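Putative sugar binding protein (Geobacillus stearothermophilus, PDB 6GUQ) probably serves as a solute-binding protein for sugars, and holds a single beta-D-glucopyranose in the cleft between its two lobes. Local coordinates at residues I118-P123 and T164-Q169; I158-L163 and Y218-L223; V36-D41 and I92-T97; I244-L249 and V265-Y270. All coordinates share one frame; numbering follows the deposited sequence.

Interaction 1: residues I118-P123 and T164-Q169; sequences IDTDAP and TAAHQQ. With BGC (beta-D-glucopyranose), chain B.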
# COMPACT_ATOMS: atom_id res chain seq x y z
N ILE A 118 4.57 -2.21 -9.64
CA ILE A 118 3.40 -1.40 -9.30
C ILE A 118 3.24 -1.40 -7.79
O ILE A 118 3.46 -2.43 -7.13
CB ILE A 118 2.13 -1.92 -10.01
CG1 ILE A 118 0.98 -0.93 -9.87
CG2 ILE A 118 1.67 -3.28 -9.47
CD1 ILE A 118 -0.19 -1.25 -10.81
N ASP A 119 2.93 -0.22 -7.22
CA ASP A 119 2.52 -0.05 -5.82
C ASP A 119 3.69 -0.21 -4.84
O ASP A 119 3.82 0.57 -3.89
CB ASP A 119 1.38 -1.04 -5.51
CG ASP A 119 1.01 -1.09 -4.02
OD1 ASP A 119 1.66 -1.87 -3.28
OD2 ASP A 119 0.07 -0.38 -3.61
N THR A 120 4.54 -1.20 -5.07
CA THR A 120 5.73 -1.44 -4.27
C THR A 120 6.89 -1.72 -5.21
O THR A 120 6.82 -2.66 -6.01
CB THR A 120 5.52 -2.63 -3.31
OG1 THR A 120 4.30 -2.43 -2.57
CG2 THR A 120 6.69 -2.78 -2.36
N ASP A 121 7.96 -0.92 -5.12
CA ASP A 121 9.07 -1.02 -6.05
C ASP A 121 10.15 -1.97 -5.52
O ASP A 121 10.24 -2.23 -4.31
CB ASP A 121 9.68 0.37 -6.32
CG ASP A 121 10.61 0.40 -7.58
OD1 ASP A 121 10.53 -0.53 -8.43
OD2 ASP A 121 11.43 1.35 -7.71
N ALA A 122 10.95 -2.50 -6.47
CA ALA A 122 12.21 -3.21 -6.22
C ALA A 122 13.30 -2.50 -7.01
O ALA A 122 13.75 -2.99 -8.07
CB ALA A 122 12.11 -4.69 -6.60
N PRO A 123 13.77 -1.34 -6.53
CA PRO A 123 14.60 -0.47 -7.38
C PRO A 123 15.96 -1.06 -7.74
O PRO A 123 16.67 -0.48 -8.58
CB PRO A 123 14.75 0.80 -6.54
CG PRO A 123 14.56 0.34 -5.10
CD PRO A 123 13.62 -0.84 -5.15
N THR A 164 8.00 -7.44 6.58
CA THR A 164 8.88 -7.86 5.51
C THR A 164 8.53 -7.23 4.17
O THR A 164 9.38 -7.20 3.28
CB THR A 164 8.83 -9.40 5.36
OG1 THR A 164 7.47 -9.82 5.19
CG2 THR A 164 9.42 -10.08 6.59
N ALA A 165 7.30 -6.75 3.99
CA ALA A 165 6.93 -6.06 2.77
C ALA A 165 7.66 -4.73 2.68
O ALA A 165 7.80 -4.00 3.68
CB ALA A 165 5.41 -5.86 2.73
N ALA A 166 8.15 -4.42 1.48
CA ALA A 166 9.09 -3.31 1.31
C ALA A 166 8.39 -1.96 1.43
O ALA A 166 8.97 -1.00 1.96
CB ALA A 166 9.79 -3.43 -0.04
N HIS A 167 7.16 -1.86 0.93
CA HIS A 167 6.43 -0.60 1.05
C HIS A 167 6.02 -0.35 2.49
O HIS A 167 6.05 0.81 2.94
CB HIS A 167 5.21 -0.58 0.11
CG HIS A 167 4.22 -1.70 0.29
ND1 HIS A 167 4.57 -2.96 0.75
CD2 HIS A 167 2.89 -1.77 0.02
CE1 HIS A 167 3.50 -3.74 0.77
NE2 HIS A 167 2.47 -3.04 0.32
N GLN A 168 5.67 -1.41 3.22
CA GLN A 168 5.30 -1.27 4.62
C GLN A 168 6.48 -0.75 5.44
O GLN A 168 6.33 0.19 6.24
CB GLN A 168 4.81 -2.61 5.16
CG GLN A 168 3.58 -3.13 4.48
CD GLN A 168 2.44 -2.13 4.54
OE1 GLN A 168 1.78 -1.98 5.57
NE2 GLN A 168 2.22 -1.43 3.43
N GLN A 169 7.66 -1.35 5.26
CA GLN A 169 8.85 -0.87 5.96
C GLN A 169 9.10 0.60 5.67
O GLN A 169 9.41 1.37 6.59
CB GLN A 169 10.07 -1.68 5.55
CG GLN A 169 10.06 -3.10 6.05
CD GLN A 169 11.07 -3.96 5.30
OE1 GLN A 169 11.03 -4.03 4.08
NE2 GLN A 169 11.96 -4.60 6.03
C2 BGC B . -1.01 -0.94 -0.13
C3 BGC B . -1.10 -2.28 -0.78
C4 BGC B . -1.64 -3.27 0.20
C5 BGC B . -3.01 -2.87 0.69
C6 BGC B . -3.42 -3.86 1.74
C1 BGC B . -2.34 -0.49 0.46
O1 BGC B . -2.11 0.57 1.28
O2 BGC B . -0.58 0.10 -1.03
O3 BGC B . 0.25 -2.74 -1.05
O4 BGC B . -1.76 -4.57 -0.36
O5 BGC B . -2.98 -1.54 1.30
O6 BGC B . -4.77 -3.64 2.04

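Interaction 2: residues I158-L163 and Y218-L223; sequences IITGSL and YGTSAL. With BGC (beta-D-glucopyranose), chain B.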
# COMPACT_ATOMS: atom_id res chain seq x y z
N ILE A 158 1.78 1.52 16.11
CA ILE A 158 1.76 1.40 14.65
C ILE A 158 1.28 0.00 14.29
O ILE A 158 1.80 -1.00 14.80
CB ILE A 158 3.14 1.68 14.03
CG1 ILE A 158 3.63 3.08 14.41
CG2 ILE A 158 3.09 1.53 12.48
CD1 ILE A 158 5.01 3.47 13.82
N ILE A 159 0.26 -0.06 13.43
CA ILE A 159 -0.21 -1.30 12.82
C ILE A 159 0.23 -1.28 11.37
O ILE A 159 -0.11 -0.35 10.62
CB ILE A 159 -1.74 -1.46 12.92
CG1 ILE A 159 -2.22 -1.31 14.36
CG2 ILE A 159 -2.17 -2.80 12.33
CD1 ILE A 159 -1.89 -2.46 15.22
N THR A 160 0.99 -2.30 10.97
CA THR A 160 1.55 -2.35 9.63
C THR A 160 1.14 -3.66 8.96
O THR A 160 0.93 -4.67 9.63
CB THR A 160 3.10 -2.19 9.68
OG1 THR A 160 3.63 -2.04 8.36
CG2 THR A 160 3.77 -3.37 10.39
N GLY A 161 1.02 -3.62 7.63
CA GLY A 161 0.63 -4.82 6.89
C GLY A 161 1.54 -6.01 7.18
O GLY A 161 1.06 -7.12 7.42
N SER A 162 2.83 -5.76 7.21
CA SER A 162 3.80 -6.77 7.51
C SER A 162 5.16 -6.17 7.78
O SER A 162 5.40 -5.07 7.45
CB SER A 162 3.87 -7.80 6.41
OG SER A 162 4.94 -7.56 5.56
N LEU A 163 6.06 -6.90 8.40
CA LEU A 163 7.38 -6.36 8.69
C LEU A 163 8.39 -6.66 7.60
O LEU A 163 9.53 -6.19 7.68
CB LEU A 163 7.89 -6.93 10.02
CG LEU A 163 7.14 -6.52 11.29
CD1 LEU A 163 7.49 -7.48 12.41
CD2 LEU A 163 7.47 -5.09 11.69
N TYR A 218 -1.30 4.67 14.12
CA TYR A 218 -0.87 4.87 12.74
C TYR A 218 -0.99 3.54 12.00
O TYR A 218 -0.34 2.57 12.37
CB TYR A 218 0.57 5.39 12.68
CG TYR A 218 1.24 5.41 11.31
CD1 TYR A 218 0.58 5.90 10.18
CD2 TYR A 218 2.57 4.99 11.15
CE1 TYR A 218 1.20 5.94 8.94
CE2 TYR A 218 3.20 5.02 9.89
CZ TYR A 218 2.52 5.50 8.80
OH TYR A 218 3.14 5.55 7.55
N GLY A 219 -1.82 3.50 10.97
CA GLY A 219 -1.99 2.29 10.16
C GLY A 219 -1.35 2.54 8.81
O GLY A 219 -1.50 3.64 8.25
N THR A 220 -0.61 1.54 8.29
CA THR A 220 0.20 1.73 7.10
C THR A 220 -0.33 1.03 5.85
O THR A 220 0.29 1.16 4.78
CB THR A 220 1.66 1.32 7.36
OG1 THR A 220 1.79 -0.11 7.39
CG2 THR A 220 2.17 1.90 8.65
N SER A 221 -1.46 0.32 5.93
CA SER A 221 -2.08 -0.28 4.74
C SER A 221 -3.59 -0.04 4.76
O SER A 221 -4.15 0.48 5.73
CB SER A 221 -1.74 -1.77 4.65
OG SER A 221 -2.31 -2.51 5.72
N ALA A 222 -4.26 -0.44 3.68
CA ALA A 222 -5.60 0.08 3.39
C ALA A 222 -6.65 -0.27 4.44
O ALA A 222 -7.62 0.48 4.61
CB ALA A 222 -6.05 -0.40 2.01
N LEU A 223 -6.52 -1.41 5.12
CA LEU A 223 -7.55 -1.86 6.04
C LEU A 223 -7.19 -1.68 7.52
O LEU A 223 -7.92 -2.17 8.40
CB LEU A 223 -7.87 -3.33 5.77
CG LEU A 223 -8.39 -3.69 4.38
CD1 LEU A 223 -8.33 -5.21 4.13
CD2 LEU A 223 -9.80 -3.16 4.22
C2 BGC B . -1.01 -0.94 -0.13
C3 BGC B . -1.10 -2.28 -0.78
C4 BGC B . -1.64 -3.27 0.20
C5 BGC B . -3.01 -2.87 0.69
C6 BGC B . -3.42 -3.86 1.74
C1 BGC B . -2.34 -0.49 0.46
O1 BGC B . -2.11 0.57 1.28
O2 BGC B . -0.58 0.10 -1.03
O3 BGC B . 0.25 -2.74 -1.05
O4 BGC B . -1.76 -4.57 -0.36
O5 BGC B . -2.98 -1.54 1.30
O6 BGC B . -4.77 -3.64 2.04

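Interaction 3: residues V36-D41 and I92-T97; sequences VPEELD and ITQGLT. With BGC (beta-D-glucopyranose), chain B.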
# COMPACT_ATOMS: atom_id res chain seq x y z
N VAL A 36 -0.52 -8.94 -11.21
CA VAL A 36 -0.56 -9.77 -10.01
C VAL A 36 -0.75 -8.85 -8.79
O VAL A 36 0.16 -8.08 -8.47
CB VAL A 36 0.73 -10.59 -9.87
CG1 VAL A 36 0.70 -11.41 -8.59
CG2 VAL A 36 0.95 -11.45 -11.10
N PRO A 37 -1.89 -8.93 -8.09
CA PRO A 37 -2.06 -8.17 -6.84
C PRO A 37 -1.46 -8.89 -5.64
O PRO A 37 -1.11 -10.07 -5.70
CB PRO A 37 -3.58 -8.09 -6.70
CG PRO A 37 -4.03 -9.39 -7.27
CD PRO A 37 -3.13 -9.62 -8.48
N GLU A 38 -1.37 -8.15 -4.52
CA GLU A 38 -0.92 -8.77 -3.26
C GLU A 38 -1.91 -9.82 -2.76
O GLU A 38 -1.51 -10.79 -2.11
CB GLU A 38 -0.69 -7.69 -2.18
CG GLU A 38 -0.04 -8.21 -0.88
CD GLU A 38 0.64 -7.11 -0.03
OE1 GLU A 38 0.48 -5.91 -0.35
OE2 GLU A 38 1.31 -7.44 0.97
N GLU A 39 -3.19 -9.64 -3.07
CA GLU A 39 -4.27 -10.52 -2.65
C GLU A 39 -5.46 -10.23 -3.54
O GLU A 39 -5.81 -9.07 -3.75
CB GLU A 39 -4.61 -10.30 -1.16
CG GLU A 39 -5.85 -11.02 -0.64
CD GLU A 39 -5.92 -11.04 0.89
OE1 GLU A 39 -4.98 -11.55 1.55
OE2 GLU A 39 -6.91 -10.51 1.44
N LEU A 40 -6.08 -11.29 -4.06
CA LEU A 40 -7.01 -11.15 -5.19
C LEU A 40 -8.15 -10.18 -4.86
O LEU A 40 -8.30 -9.14 -5.52
CB LEU A 40 -7.54 -12.52 -5.59
CG LEU A 40 -8.07 -12.73 -7.02
CD1 LEU A 40 -8.67 -14.12 -7.14
CD2 LEU A 40 -9.10 -11.69 -7.44
N ASP A 41 -8.97 -10.50 -3.85
CA ASP A 41 -10.20 -9.76 -3.59
C ASP A 41 -10.03 -8.63 -2.58
O ASP A 41 -11.04 -8.06 -2.12
CB ASP A 41 -11.32 -10.72 -3.15
CG ASP A 41 -12.72 -10.10 -3.28
OD1 ASP A 41 -13.02 -9.46 -4.32
OD2 ASP A 41 -13.53 -10.24 -2.34
N ILE A 92 3.16 -7.21 -14.70
CA ILE A 92 3.04 -6.10 -13.77
C ILE A 92 2.80 -6.67 -12.37
O ILE A 92 1.83 -7.39 -12.14
CB ILE A 92 1.90 -5.15 -14.17
CG1 ILE A 92 2.12 -4.66 -15.60
CG2 ILE A 92 1.81 -3.96 -13.20
CD1 ILE A 92 1.00 -3.80 -16.14
N THR A 93 3.69 -6.33 -11.43
CA THR A 93 3.66 -6.91 -10.10
C THR A 93 4.30 -5.96 -9.09
O THR A 93 5.11 -5.10 -9.45
CB THR A 93 4.40 -8.26 -10.04
OG1 THR A 93 4.32 -8.81 -8.72
CG2 THR A 93 5.87 -8.05 -10.40
N GLN A 94 3.93 -6.15 -7.82
CA GLN A 94 4.68 -5.57 -6.71
C GLN A 94 6.07 -6.18 -6.63
O GLN A 94 6.28 -7.35 -6.95
CB GLN A 94 3.98 -5.85 -5.37
CG GLN A 94 2.83 -4.96 -4.97
CD GLN A 94 2.05 -5.58 -3.77
OE1 GLN A 94 1.64 -6.75 -3.83
NE2 GLN A 94 1.88 -4.81 -2.70
N GLY A 95 7.01 -5.39 -6.14
CA GLY A 95 8.33 -5.90 -5.82
C GLY A 95 8.46 -6.07 -4.33
O GLY A 95 9.19 -5.33 -3.66
N LEU A 96 7.76 -7.08 -3.82
CA LEU A 96 7.33 -7.11 -2.43
C LEU A 96 8.51 -7.18 -1.46
O LEU A 96 8.56 -6.42 -0.49
CB LEU A 96 6.39 -8.28 -2.22
CG LEU A 96 5.30 -8.02 -1.19
CD1 LEU A 96 4.91 -6.54 -1.15
CD2 LEU A 96 4.11 -8.87 -1.55
N THR A 97 9.44 -8.11 -1.68
CA THR A 97 10.60 -8.23 -0.82
C THR A 97 11.87 -8.33 -1.66
O THR A 97 11.89 -9.01 -2.69
CB THR A 97 10.52 -9.46 0.10
OG1 THR A 97 11.05 -10.59 -0.58
CG2 THR A 97 9.08 -9.76 0.51
C2 BGC B . -1.01 -0.94 -0.13
C3 BGC B . -1.10 -2.28 -0.78
C4 BGC B . -1.64 -3.27 0.20
C5 BGC B . -3.01 -2.87 0.69
C6 BGC B . -3.42 -3.86 1.74
C1 BGC B . -2.34 -0.49 0.46
O1 BGC B . -2.11 0.57 1.28
O2 BGC B . -0.58 0.10 -1.03
O3 BGC B . 0.25 -2.74 -1.05
O4 BGC B . -1.76 -4.57 -0.36
O5 BGC B . -2.98 -1.54 1.30
O6 BGC B . -4.77 -3.64 2.04

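Interaction 4: residues I244-L249 and V265-Y270; sequences IGFDTL and VVQEPY. With BGC (beta-D-glucopyranose), chain B.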
# COMPACT_ATOMS: atom_id res chain seq x y z
N ILE A 244 -4.66 7.90 12.42
CA ILE A 244 -4.30 8.22 11.03
C ILE A 244 -3.97 6.92 10.30
O ILE A 244 -3.09 6.15 10.74
CB ILE A 244 -3.15 9.22 10.94
CG1 ILE A 244 -2.81 9.49 9.46
CG2 ILE A 244 -1.94 8.71 11.72
CD1 ILE A 244 -1.85 10.59 9.25
N GLY A 245 -4.67 6.67 9.20
CA GLY A 245 -4.44 5.46 8.42
C GLY A 245 -4.05 5.73 6.98
O GLY A 245 -3.60 6.83 6.65
N PHE A 246 -4.25 4.74 6.11
CA PHE A 246 -3.89 4.83 4.70
C PHE A 246 -5.13 4.64 3.83
O PHE A 246 -6.09 3.96 4.22
CB PHE A 246 -2.84 3.78 4.31
CG PHE A 246 -1.47 4.36 4.08
CD1 PHE A 246 -0.67 4.75 5.15
CD2 PHE A 246 -0.96 4.50 2.78
CE1 PHE A 246 0.60 5.28 4.94
CE2 PHE A 246 0.31 5.03 2.55
CZ PHE A 246 1.10 5.43 3.63
N ASP A 247 -5.09 5.27 2.66
CA ASP A 247 -6.06 5.07 1.58
C ASP A 247 -7.46 5.57 1.91
O ASP A 247 -7.70 6.09 3.01
CB ASP A 247 -6.08 3.59 1.19
CG ASP A 247 -4.72 3.11 0.70
OD1 ASP A 247 -4.20 3.70 -0.30
OD2 ASP A 247 -4.15 2.17 1.32
N THR A 248 -8.38 5.44 0.95
CA THR A 248 -9.67 6.10 0.99
C THR A 248 -10.82 5.14 0.68
O THR A 248 -11.83 5.54 0.10
CB THR A 248 -9.70 7.27 0.01
OG1 THR A 248 -9.31 6.80 -1.29
CG2 THR A 248 -8.73 8.40 0.46
N LEU A 249 -10.67 3.86 1.06
CA LEU A 249 -11.76 2.89 0.97
C LEU A 249 -13.01 3.46 1.63
O LEU A 249 -12.90 4.28 2.56
CB LEU A 249 -11.37 1.58 1.65
CG LEU A 249 -10.22 0.79 1.03
CD1 LEU A 249 -10.01 -0.52 1.77
CD2 LEU A 249 -10.53 0.55 -0.43
N VAL A 265 -3.77 8.90 4.59
CA VAL A 265 -2.84 9.12 3.48
C VAL A 265 -3.51 8.66 2.19
O VAL A 265 -3.79 7.47 2.01
CB VAL A 265 -1.53 8.36 3.72
CG1 VAL A 265 -0.59 8.55 2.54
CG2 VAL A 265 -0.89 8.81 5.00
N VAL A 266 -3.73 9.60 1.27
CA VAL A 266 -4.34 9.30 -0.02
C VAL A 266 -3.38 8.52 -0.91
O VAL A 266 -2.18 8.81 -0.93
CB VAL A 266 -4.77 10.61 -0.70
CG1 VAL A 266 -4.92 10.41 -2.19
CG2 VAL A 266 -6.04 11.15 -0.07
N GLN A 267 -3.90 7.54 -1.64
CA GLN A 267 -3.19 6.95 -2.78
C GLN A 267 -4.11 6.97 -4.00
O GLN A 267 -5.30 7.29 -3.91
CB GLN A 267 -2.74 5.51 -2.53
CG GLN A 267 -1.77 5.34 -1.41
CD GLN A 267 -1.06 4.00 -1.44
OE1 GLN A 267 0.05 3.89 -1.95
NE2 GLN A 267 -1.71 2.97 -0.89
N GLU A 268 -3.53 6.61 -5.14
CA GLU A 268 -4.24 6.62 -6.42
C GLU A 268 -4.20 5.22 -7.03
O GLU A 268 -3.48 4.98 -8.01
CB GLU A 268 -3.63 7.65 -7.37
CG GLU A 268 -3.87 9.10 -6.94
CD GLU A 268 -5.36 9.44 -6.83
OE1 GLU A 268 -5.74 10.23 -5.92
OE2 GLU A 268 -6.15 8.91 -7.65
N PRO A 269 -4.96 4.27 -6.48
CA PRO A 269 -4.89 2.89 -7.00
C PRO A 269 -5.44 2.76 -8.41
O PRO A 269 -4.90 1.97 -9.20
CB PRO A 269 -5.69 2.09 -5.97
CG PRO A 269 -6.60 3.08 -5.33
CD PRO A 269 -5.85 4.37 -5.31
N TYR A 270 -6.50 3.50 -8.76
CA TYR A 270 -7.01 3.44 -10.12
C TYR A 270 -5.98 4.00 -11.11
O TYR A 270 -5.66 3.35 -12.12
CB TYR A 270 -8.34 4.21 -10.23
CG TYR A 270 -8.95 4.22 -11.64
CD1 TYR A 270 -8.48 5.10 -12.62
CD2 TYR A 270 -9.98 3.35 -11.98
CE1 TYR A 270 -9.03 5.11 -13.90
CE2 TYR A 270 -10.54 3.36 -13.26
CZ TYR A 270 -10.05 4.24 -14.22
OH TYR A 270 -10.60 4.25 -15.48
C2 BGC B . -1.01 -0.94 -0.13
C3 BGC B . -1.10 -2.28 -0.78
C4 BGC B . -1.64 -3.27 0.20
C5 BGC B . -3.01 -2.87 0.69
C6 BGC B . -3.42 -3.86 1.74
C1 BGC B . -2.34 -0.49 0.46
O1 BGC B . -2.11 0.57 1.28
O2 BGC B . -0.58 0.10 -1.03
O3 BGC B . 0.25 -2.74 -1.05
O4 BGC B . -1.76 -4.57 -0.36
O5 BGC B . -2.98 -1.54 1.30
O6 BGC B . -4.77 -3.64 2.04
O HOH W 1 -6.47 5.61 -1.67

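Interaction 1: residues I118-P123 and T164-Q169
Thr120 sits over one face of the His167 imidazole, its side chain running at about a right angle to that of the histidine. Its CB lies 4.2 Å from the ring centroid and 23° off the ring normal, a CH-pi contact, while its OG1 comes within 3.0 Å of His167 CG. Gln168 covers the opposite face, with its NE2 3.4 Å above the ring plane. Sandwiched in this way, the imidazole can present its edge to the sugar, and NE2 of His167 donates to O3 of the glucose at 2.6 Å. The ring owes this position to a first torsion of 57°, which sets CG between the backbone N and the carbonyl carbon. Asp119 approaches from another direction, its carboxylate plane turned 75° from the imidazole. Two neighbouring sugar hydroxyls engage it: O3 donates to Asp119 OD1 at 2.8 Å and O2 to Asp119 OD2 at 2.7 Å. Sugar O3 is thus both donor and acceptor. OD1 also accepts from Thr120 OG1 at 2.8 Å, on its anti side, so the residue that packs on the histidine also steadies the aspartate. Farther from the sugar, Thr120 CG2 rests on Ala166 CB. The aspartate loop follows strand 115-118 in one lobe, where helices 43-59 and 269-284 pack on it, whereas His167 belongs to the first turn of helix 166-179 from the other lobe, after strand 154-160 and a short loop.

Interaction 2: residues I158-L163 and Y218-L223
Ile159 pairs with Gly219 and Ile158 with Tyr218 as two successive parallel bridges between strands 154-160 and 216-219. Two backbone bonds zip them: Ile159 N donates to Tyr218 O at 2.9 Å, and the carbonyl of Ile159 receives Thr220 N at 3.0 Å. Beyond the paired residues, hydroxyls take over. Thr160 OG1 and Thr220 OG1 lie 2.8 Å apart, and Gln168 OE1 bonds both Thr220 OG1 and the Gly161 amide, so one glutamine oxygen links the ends of the two strands. Thr220 OG1 faces this cluster because it stands between its own N and carbonyl carbon (chi1 75°), which leaves CG2 over one face of the Tyr218 ring. The Ile158 side chain runs alongside that of Tyr218, pointing the same way, its CG2 3.7 Å from Tyr218 CD2. Tyr218 OH is satisfied by Arg171 O, and Thr220 O takes a bond from Arg171 NH1, an arginine that binds the sugar. Ser221 OG is paired with Asp224. One residue on, Ala222 N donates to the ring oxygen O5 of the glucose at 2.9 Å. Parallel strands ending in ligand-binding loops, in one of two alpha/beta lobes that enclose the sugar between them, fit the periplasmic binding protein fold.

Interaction 3: residues V36-D41 and I92-T97
Glu38 and Gln94 reach each other as two extended side chains. The glutamate has CG anti to its backbone N (chi1 -172°), while the glutamine has CG anti to its carbonyl carbon (chi1 -81°), and both run on nearly straight to the cleft. The setting is the first lobe of a periplasmic binding protein fold, where the loops after parallel strands 32-36 and 90-93 approach the sugar together. At the strand end the backbones are still joined, Val36 N donating to Ile92 O at 3.0 Å. One step later they part, Val36 O lying 4.3 Å from Gln94 N, and from there side chains make the contact. Gln94 NE2 gives a straight hydrogen bond (179°) to Glu38 OE1 at 2.9 Å. The acceptor lies in the glutamine's own amide plane, yet the donor stands well above the carboxylate plane. The amide oxygen lies against the root of the same glutamate, Gln94 OE1 3.0 Å from Glu38 CB. NE2 is also bonded to Asp119, so Gln94 links two carboxylates of the sugar site, while its NE2 also comes within 3.1 Å of glucose O3. Leu96 crosses the glutamate at about a right angle, its CD2 4.0 Å from Glu38 OE2. Trp45 and His167 pack against the same pair. Deeper in the lobe, Val36 and Thr93 both lean on helix 73-84. Thr93 OG1 donates to the carbonyl of the next residue, Gln94 O. At the cleft, Glu38 OE1 takes its second proton donor from the ligand: the O4 hydroxyl of the glucose, 2.6 Å away.

Interaction 4: residues I244-L249 and V265-Y270
Val265 meets Gly245 and Phe246 where the two parallel strands of a beta-alpha-beta unit, 242-246 and 263-266, run side by side with helix 250-258 as their connection. Its amide donates to Gly245 O at 2.9 Å, and its carbonyl in turn accepts from Asp247 N at 2.6 Å. The side chain packs over one face of its neighbour's ring: Val265 CB stands 3.7 Å above the centre of the Phe246 ring and only 2° from the normal, a CH-pi contact, with CG1 and CG2 spread across the same face. Val266 points away from the partner segment, though its CG2 still touches Thr248 CG2 at 3.9 Å, and its carbonyl is held by Thr297 of the next strand. Gln267 follows. Its backbone N donates to a water that is also bound by Thr248 OG1 and Asp247 OD1, so one water joins the two segments through three bonds. Gln267 extends past Phe246, its NE2 near the plane of the ring at the edge and its amide plane almost perpendicular to the ring. There NE2 makes two bonds: to the syn lone pair of Asp247 OD1 at 2.7 Å, and to O2 of the glucose at 3.1 Å, nearly straight at 174°. OE1 is taken by Thr133, which fixes the rotation of the amide. Glu268 then occupies the N-cap position of helix 269-284, and Pro269 begins the helix beside Tyr44. With OD1 occupied by Gln267, the second carboxylate oxygen, Asp247 OD2, receives the anomeric hydroxyl O1 of the sugar at 2.6 Å.

In the fold
Following the chain from the N terminus, interaction 3 is the first to close, its return at 92-97 completing a loop within the first lobe. Interaction 1 opens next, and interactions 1 and 2 cross, because 158-163 lies in sequence between the two segments of interaction 1. Interaction 2 closes at 218-223, and interaction 4 follows in series as a short local loop beside it. Interactions 2 and 4 join adjacent strands of one lobe; interaction 1 spans the cleft and touches interaction 3 through backbone bonds. All four meet at the glucose.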